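Competence damage-inducible protein A (Klebsiella pneumoniae subsp. pneumoniae MGH 78578, PDB 5V01) is of unknown function but belongs to the CinA family, some members of which deamidate nicotinamide mononucleotide. Local coordinates at residues F131-M144 with Y160-Q173. Numbering follows the deposited sequence.
Sequences FAWNFRGQTETKRM and YALAALSEKLAHWQ. With NA (sodium ion), chain E.
Helix 150-169 and the tail after it pack on the beta hairpin of strands 128-135 and 138-145, at one side of the mixed sheet, with Trp133 meeting Ala161, Ala164 and Lys168. The Trp133 indole turns its NE1 edge to Ala161: NE1 gives a nearly straight bond (173°) in the ring plane to a lone pair of Ala161 O at 3.2 Å, a carbonyl that also accepts the helical bond from Leu165 N. Lys168 crosses one indole face, CE 3.6 Å from Trp133 CD2. A bend at its last torsion (chi4 -60°) brings NZ over the six-membered ring as a cation-pi partner and 2.7 Å from Glu140 OE1, a salt bridge that links strand 138-145, outermost of the sheet within the chain, to the helix. Beyond the helix, Trp172 is sandwiched between Lys168 CB and Phe135, whose ring stacks on the five-membered ring of Trp172 with planes 18° apart; one water links Trp172 NE1 to Glu140 OE2. Phe135 opens the type I' turn (Phe135 to Gln138) that joins the two strands. Toward the hairpin's open end, Tyr160 directs its edge onto the Phe131 face, CD2 lying 3.8 Å from Phe131 CZ, while Met144 curls over a Tyr160 face in a Met-aromatic contact, SD 3.7 Å from Tyr160 CZ.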
loop_
_atom_site.group_PDB
_atom_site.type_symbol
_atom_site.label_atom_id
_atom_site.label_comp_id
_atom_site.label_asym_id
_atom_site.label_seq_id
_atom_site.Cartn_x
_atom_site.Cartn_y
_atom_site.Cartn_z
ATOM N N PHE A 131 2.380 -12.355 11.138
ATOM C CA PHE A 131 1.250 -12.350 10.243
ATOM C C PHE A 131 -0.023 -12.538 11.027
ATOM O O PHE A 131 -0.023 -13.344 11.987
ATOM C CB PHE A 131 1.353 -13.534 9.260
ATOM C CG PHE A 131 2.556 -13.472 8.357
ATOM C CD1 PHE A 131 3.781 -13.920 8.793
ATOM C CD2 PHE A 131 2.454 -12.924 7.071
ATOM C CE1 PHE A 131 4.894 -13.836 7.983
ATOM C CE2 PHE A 131 3.565 -12.842 6.255
ATOM C CZ PHE A 131 4.784 -13.309 6.692
ATOM N N ALA A 132 -1.096 -11.879 10.603
ATOM C CA ALA A 132 -2.457 -12.159 11.062
ATOM C C ALA A 132 -3.386 -12.299 9.872
ATOM O O ALA A 132 -3.310 -11.476 8.941
ATOM C CB ALA A 132 -2.961 -11.058 11.967
ATOM N N TRP A 133 -4.236 -13.322 9.884
ATOM C CA TRP A 133 -5.297 -13.487 8.904
ATOM C C TRP A 133 -6.583 -13.484 9.715
ATOM O O TRP A 133 -6.772 -14.346 10.594
ATOM C CB TRP A 133 -5.155 -14.790 8.099
ATOM C CG TRP A 133 -3.882 -14.959 7.383
ATOM C CD1 TRP A 133 -3.660 -14.758 6.021
ATOM C CD2 TRP A 133 -2.646 -15.441 7.912
ATOM N NE1 TRP A 133 -2.371 -15.063 5.713
ATOM C CE2 TRP A 133 -1.719 -15.475 6.843
ATOM C CE3 TRP A 133 -2.231 -15.889 9.178
ATOM C CZ2 TRP A 133 -0.401 -15.911 7.009
ATOM C CZ3 TRP A 133 -0.929 -16.316 9.331
ATOM C CH2 TRP A 133 -0.034 -16.340 8.261
ATOM N N ASN A 134 -7.435 -12.502 9.466
ATOM C CA ASN A 134 -8.637 -12.236 10.227
ATOM C C ASN A 134 -9.825 -12.451 9.291
ATOM O O ASN A 134 -10.016 -11.684 8.362
ATOM C CB ASN A 134 -8.540 -10.831 10.817
ATOM C CG ASN A 134 -9.756 -10.404 11.598
ATOM O OD1 ASN A 134 -10.837 -10.971 11.473
ATOM N ND2 ASN A 134 -9.581 -9.344 12.384
ATOM N N PHE A 135 -10.587 -13.529 9.516
ATOM C CA PHE A 135 -11.769 -13.854 8.731
ATOM C C PHE A 135 -12.973 -13.477 9.591
ATOM O O PHE A 135 -13.312 -14.193 10.534
ATOM C CB PHE A 135 -11.783 -15.361 8.370
ATOM C CG PHE A 135 -13.037 -15.823 7.672
ATOM C CD1 PHE A 135 -13.507 -15.223 6.526
ATOM C CD2 PHE A 135 -13.712 -16.923 8.153
ATOM C CE1 PHE A 135 -14.664 -15.660 5.892
ATOM C CE2 PHE A 135 -14.869 -17.376 7.532
ATOM C CZ PHE A 135 -15.366 -16.720 6.420
ATOM N N ARG A 136 -13.604 -12.354 9.273
ATOM C CA ARG A 136 -14.832 -11.900 9.932
ATOM C C ARG A 136 -14.731 -11.862 11.461
ATOM O O ARG A 136 -15.706 -12.135 12.153
ATOM C CB ARG A 136 -16.016 -12.771 9.469
ATOM C CG ARG A 136 -16.290 -12.636 7.982
ATOM C CD ARG A 136 -17.457 -13.465 7.476
ATOM N NE ARG A 136 -17.911 -12.978 6.174
ATOM C CZ ARG A 136 -18.751 -13.617 5.359
ATOM N NH1 ARG A 136 -19.250 -14.808 5.685
ATOM N NH2 ARG A 136 -19.105 -13.061 4.202
ATOM N N GLY A 137 -13.547 -11.523 11.980
ATOM C CA GLY A 137 -13.249 -11.673 13.422
ATOM C C GLY A 137 -12.387 -12.880 13.821
ATOM O O GLY A 137 -11.679 -12.819 14.829
ATOM N N GLN A 138 -12.479 -13.997 13.104
ATOM C CA GLN A 138 -11.736 -15.192 13.534
ATOM C C GLN A 138 -10.296 -14.912 13.053
ATOM O O GLN A 138 -10.067 -14.886 11.859
ATOM C CB GLN A 138 -12.347 -16.498 12.963
ATOM C CG GLN A 138 -12.610 -17.613 13.989
ATOM C CD GLN A 138 -13.682 -17.252 15.022
ATOM O OE1 GLN A 138 -14.686 -16.609 14.704
ATOM N NE2 GLN A 138 -13.472 -17.668 16.263
ATOM N N THR A 139 -9.370 -14.643 13.987
ATOM C CA THR A 139 -7.960 -14.289 13.675
ATOM C C THR A 139 -6.975 -15.376 14.078
ATOM O O THR A 139 -6.995 -15.859 15.217
ATOM C CB THR A 139 -7.516 -12.963 14.343
ATOM O OG1 THR A 139 -8.406 -11.921 13.942
ATOM C CG2 THR A 139 -6.085 -12.553 13.927
ATOM N N GLU A 140 -6.149 -15.776 13.128
ATOM C CA GLU A 140 -5.024 -16.652 13.363
ATOM C C GLU A 140 -3.753 -15.876 13.104
ATOM O O GLU A 140 -3.722 -15.000 12.214
ATOM C CB GLU A 140 -5.071 -17.846 12.402
ATOM C CG GLU A 140 -6.181 -18.833 12.670
ATOM C CD GLU A 140 -6.609 -19.657 11.458
ATOM O OE1 GLU A 140 -5.940 -19.662 10.396
ATOM O OE2 GLU A 140 -7.652 -20.329 11.585
ATOM N N THR A 141 -2.698 -16.207 13.831
ATOM C CA THR A 141 -1.423 -15.536 13.684
ATOM C C THR A 141 -0.295 -16.527 13.486
ATOM O O THR A 141 -0.412 -17.702 13.836
ATOM C CB THR A 141 -1.095 -14.671 14.910
ATOM O OG1 THR A 141 -0.963 -15.542 16.056
ATOM C CG2 THR A 141 -2.173 -13.624 15.126
ATOM N N LYS A 142 0.814 -16.035 12.954
ATOM C CA LYS A 142 2.006 -16.846 12.733
ATOM C C LYS A 142 3.242 -15.987 12.724
ATOM O O LYS A 142 3.257 -14.936 12.080
ATOM C CB LYS A 142 1.917 -17.581 11.389
ATOM C CG LYS A 142 3.122 -18.439 11.013
ATOM C CD LYS A 142 3.036 -19.797 11.676
ATOM C CE LYS A 142 4.006 -20.783 11.058
ATOM N NZ LYS A 142 5.289 -20.818 11.797
ATOM N N ARG A 143 4.274 -16.432 13.435
ATOM C CA ARG A 143 5.601 -15.821 13.403
ATOM C C ARG A 143 6.497 -16.635 12.487
ATOM O O ARG A 143 6.575 -17.860 12.624
ATOM C CB ARG A 143 6.201 -15.796 14.805
ATOM C CG ARG A 143 7.598 -15.201 14.894
ATOM C CD ARG A 143 8.149 -15.315 16.315
ATOM N NE ARG A 143 9.445 -14.661 16.479
ATOM C CZ ARG A 143 10.610 -15.188 16.101
ATOM N NH1 ARG A 143 10.639 -16.388 15.532
ATOM N NH2 ARG A 143 11.749 -14.514 16.290
ATOM N N MET A 144 7.162 -15.949 11.560
ATOM C CA MET A 144 8.130 -16.573 10.636
ATOM C C MET A 144 9.482 -15.889 10.794
ATOM O O MET A 144 9.545 -14.734 11.225
ATOM C CB MET A 144 7.665 -16.448 9.177
ATOM C CG MET A 144 6.371 -17.168 8.851
ATOM S SD MET A 144 6.547 -18.946 8.957
ATOM C CE MET A 144 7.503 -19.324 7.487
ATOM N N TYR A 160 4.423 -15.601 1.371
ATOM C CA TYR A 160 3.902 -16.429 2.469
ATOM C C TYR A 160 2.488 -15.997 2.839
ATOM O O TYR A 160 1.610 -16.826 3.052
ATOM C CB TYR A 160 4.823 -16.339 3.690
ATOM C CG TYR A 160 4.391 -17.252 4.801
ATOM C CD1 TYR A 160 4.666 -18.600 4.723
ATOM C CD2 TYR A 160 3.646 -16.794 5.883
ATOM C CE1 TYR A 160 4.253 -19.468 5.700
ATOM C CE2 TYR A 160 3.233 -17.670 6.861
ATOM C CZ TYR A 160 3.532 -19.006 6.753
ATOM O OH TYR A 160 3.136 -19.907 7.706
ATOM N N ALA A 161 2.277 -14.690 2.952
ATOM C CA ALA A 161 0.950 -14.188 3.292
ATOM C C ALA A 161 -0.109 -14.693 2.322
ATOM O O ALA A 161 -1.204 -15.093 2.721
ATOM C CB ALA A 161 0.928 -12.674 3.346
ATOM N N LEU A 162 0.243 -14.661 1.032
ATOM C CA LEU A 162 -0.669 -15.073 -0.015
ATOM C C LEU A 162 -0.854 -16.594 -0.065
ATOM O O LEU A 162 -1.965 -17.066 -0.295
ATOM C CB LEU A 162 -0.211 -14.553 -1.379
ATOM C CG LEU A 162 -0.286 -13.029 -1.547
ATOM C CD1 LEU A 162 0.570 -12.597 -2.745
ATOM C CD2 LEU A 162 -1.724 -12.554 -1.690
ATOM N N ALA A 163 0.243 -17.342 0.073
ATOM C CA ALA A 163 0.168 -18.808 0.036
ATOM C C ALA A 163 -0.683 -19.303 1.202
ATOM O O ALA A 163 -1.530 -20.191 1.036
ATOM C CB ALA A 163 1.550 -19.421 0.072
ATOM N N ALA A 164 -0.479 -18.719 2.379
ATOM C CA ALA A 164 -1.281 -19.119 3.548
ATOM C C ALA A 164 -2.754 -18.739 3.363
ATOM O O ALA A 164 -3.674 -19.488 3.701
ATOM C CB ALA A 164 -0.725 -18.504 4.811
ATOM N N LEU A 165 -2.994 -17.546 2.800
ATOM C CA LEU A 165 -4.360 -17.138 2.494
ATOM C C LEU A 165 -5.026 -18.126 1.524
ATOM O O LEU A 165 -6.183 -18.487 1.724
ATOM C CB LEU A 165 -4.369 -15.743 1.879
ATOM C CG LEU A 165 -5.759 -15.250 1.442
ATOM C CD1 LEU A 165 -6.710 -15.147 2.631
ATOM C CD2 LEU A 165 -5.673 -13.932 0.685
ATOM N N SER A 166 -4.292 -18.550 0.484
ATOM C CA SER A 166 -4.814 -19.508 -0.513
ATOM C C SER A 166 -5.275 -20.818 0.135
ATOM O O SER A 166 -6.365 -21.347 -0.185
ATOM C CB SER A 166 -3.804 -19.753 -1.662
ATOM O OG SER A 166 -2.752 -20.679 -1.367
ATOM N N GLU A 167 -4.463 -21.292 1.077
ATOM C CA GLU A 167 -4.779 -22.473 1.866
ATOM C C GLU A 167 -6.012 -22.266 2.725
ATOM O O GLU A 167 -6.920 -23.097 2.740
ATOM C CB GLU A 167 -3.564 -22.914 2.682
ATOM C CG GLU A 167 -3.630 -24.292 3.314
ATOM C CD GLU A 167 -4.502 -24.397 4.535
ATOM O OE1 GLU A 167 -4.859 -23.380 5.167
ATOM O OE2 GLU A 167 -4.845 -25.547 4.860
ATOM N N LYS A 168 -6.058 -21.128 3.421
ATOM C CA LYS A 168 -7.182 -20.845 4.289
ATOM C C LYS A 168 -8.498 -20.710 3.553
ATOM O O LYS A 168 -9.526 -21.190 4.040
ATOM C CB LYS A 168 -6.916 -19.632 5.177
ATOM C CG LYS A 168 -5.806 -19.889 6.187
ATOM C CD LYS A 168 -5.311 -18.637 6.888
ATOM C CE LYS A 168 -3.936 -18.804 7.527
ATOM N NZ LYS A 168 -3.940 -19.871 8.534
ATOM N N LEU A 169 -8.464 -20.138 2.347
ATOM C CA LEU A 169 -9.667 -19.979 1.546
ATOM C C LEU A 169 -10.293 -21.307 1.158
ATOM O O LEU A 169 -11.485 -21.351 0.941
ATOM C CB LEU A 169 -9.390 -19.143 0.292
ATOM C CG LEU A 169 -9.226 -17.643 0.579
ATOM C CD1 LEU A 169 -8.575 -16.916 -0.589
ATOM C CD2 LEU A 169 -10.564 -17.018 0.928
ATOM N N ALA A 170 -9.480 -22.364 1.089
ATOM C CA ALA A 170 -9.976 -23.690 0.744
ATOM C C ALA A 170 -10.757 -24.364 1.896
ATOM O O ALA A 170 -11.336 -25.426 1.685
ATOM C CB ALA A 170 -8.818 -24.563 0.283
ATOM N N HIS A 171 -10.790 -23.728 3.078
ATOM C CA HIS A 171 -11.442 -24.313 4.246
ATOM C C HIS A 171 -12.396 -23.420 5.002
ATOM O O HIS A 171 -13.202 -23.909 5.779
ATOM C CB HIS A 171 -10.367 -24.844 5.188
ATOM C CG HIS A 171 -9.501 -25.853 4.516
ATOM N ND1 HIS A 171 -8.349 -25.561 3.828
ATOM C CD2 HIS A 171 -9.731 -27.169 4.300
ATOM C CE1 HIS A 171 -7.881 -26.671 3.264
ATOM N NE2 HIS A 171 -8.702 -27.656 3.542
ATOM N N TRP A 172 -12.296 -22.102 4.828
ATOM C CA TRP A 172 -13.133 -21.197 5.587
ATOM C C TRP A 172 -14.584 -21.279 5.188
ATOM O O TRP A 172 -14.902 -21.441 4.006
ATOM C CB TRP A 172 -12.664 -19.750 5.403
ATOM C CG TRP A 172 -11.615 -19.297 6.323
ATOM C CD1 TRP A 172 -11.421 -19.643 7.617
ATOM C CD2 TRP A 172 -10.634 -18.319 6.016
ATOM N NE1 TRP A 172 -10.366 -18.922 8.149
ATOM C CE2 TRP A 172 -9.869 -18.102 7.175
ATOM C CE3 TRP A 172 -10.335 -17.593 4.865
ATOM C CZ2 TRP A 172 -8.797 -17.193 7.206
ATOM C CZ3 TRP A 172 -9.280 -16.702 4.895
ATOM C CH2 TRP A 172 -8.528 -16.505 6.055
ATOM N N GLN A 173 -15.446 -21.114 6.195
ATOM C CA GLN A 173 -16.884 -20.815 6.072
ATOM C C GLN A 173 -17.396 -20.157 7.410
ATOM O O GLN A 173 -18.380 -19.391 7.395
ATOM C CB GLN A 173 -17.673 -22.095 5.745
ATOM C CG GLN A 173 -19.149 -21.832 5.472
ATOM C CD GLN A 173 -20.005 -23.087 5.435
ATOM O OE1 GLN A 173 -19.723 -24.013 4.706
ATOM N NE2 GLN A 173 -21.075 -23.091 6.218
ATOM O OXT GLN A 173 -16.864 -20.348 8.496
HETATM NA NA NA E . -7.574 -21.571 -2.102
HETATM O O HOH W 1 -10.047 -20.163 10.990
HETATM O O HOH W 2 -7.165 -19.350 -3.008
HETATM O O HOH W 3 -7.759 -22.396 -4.746
#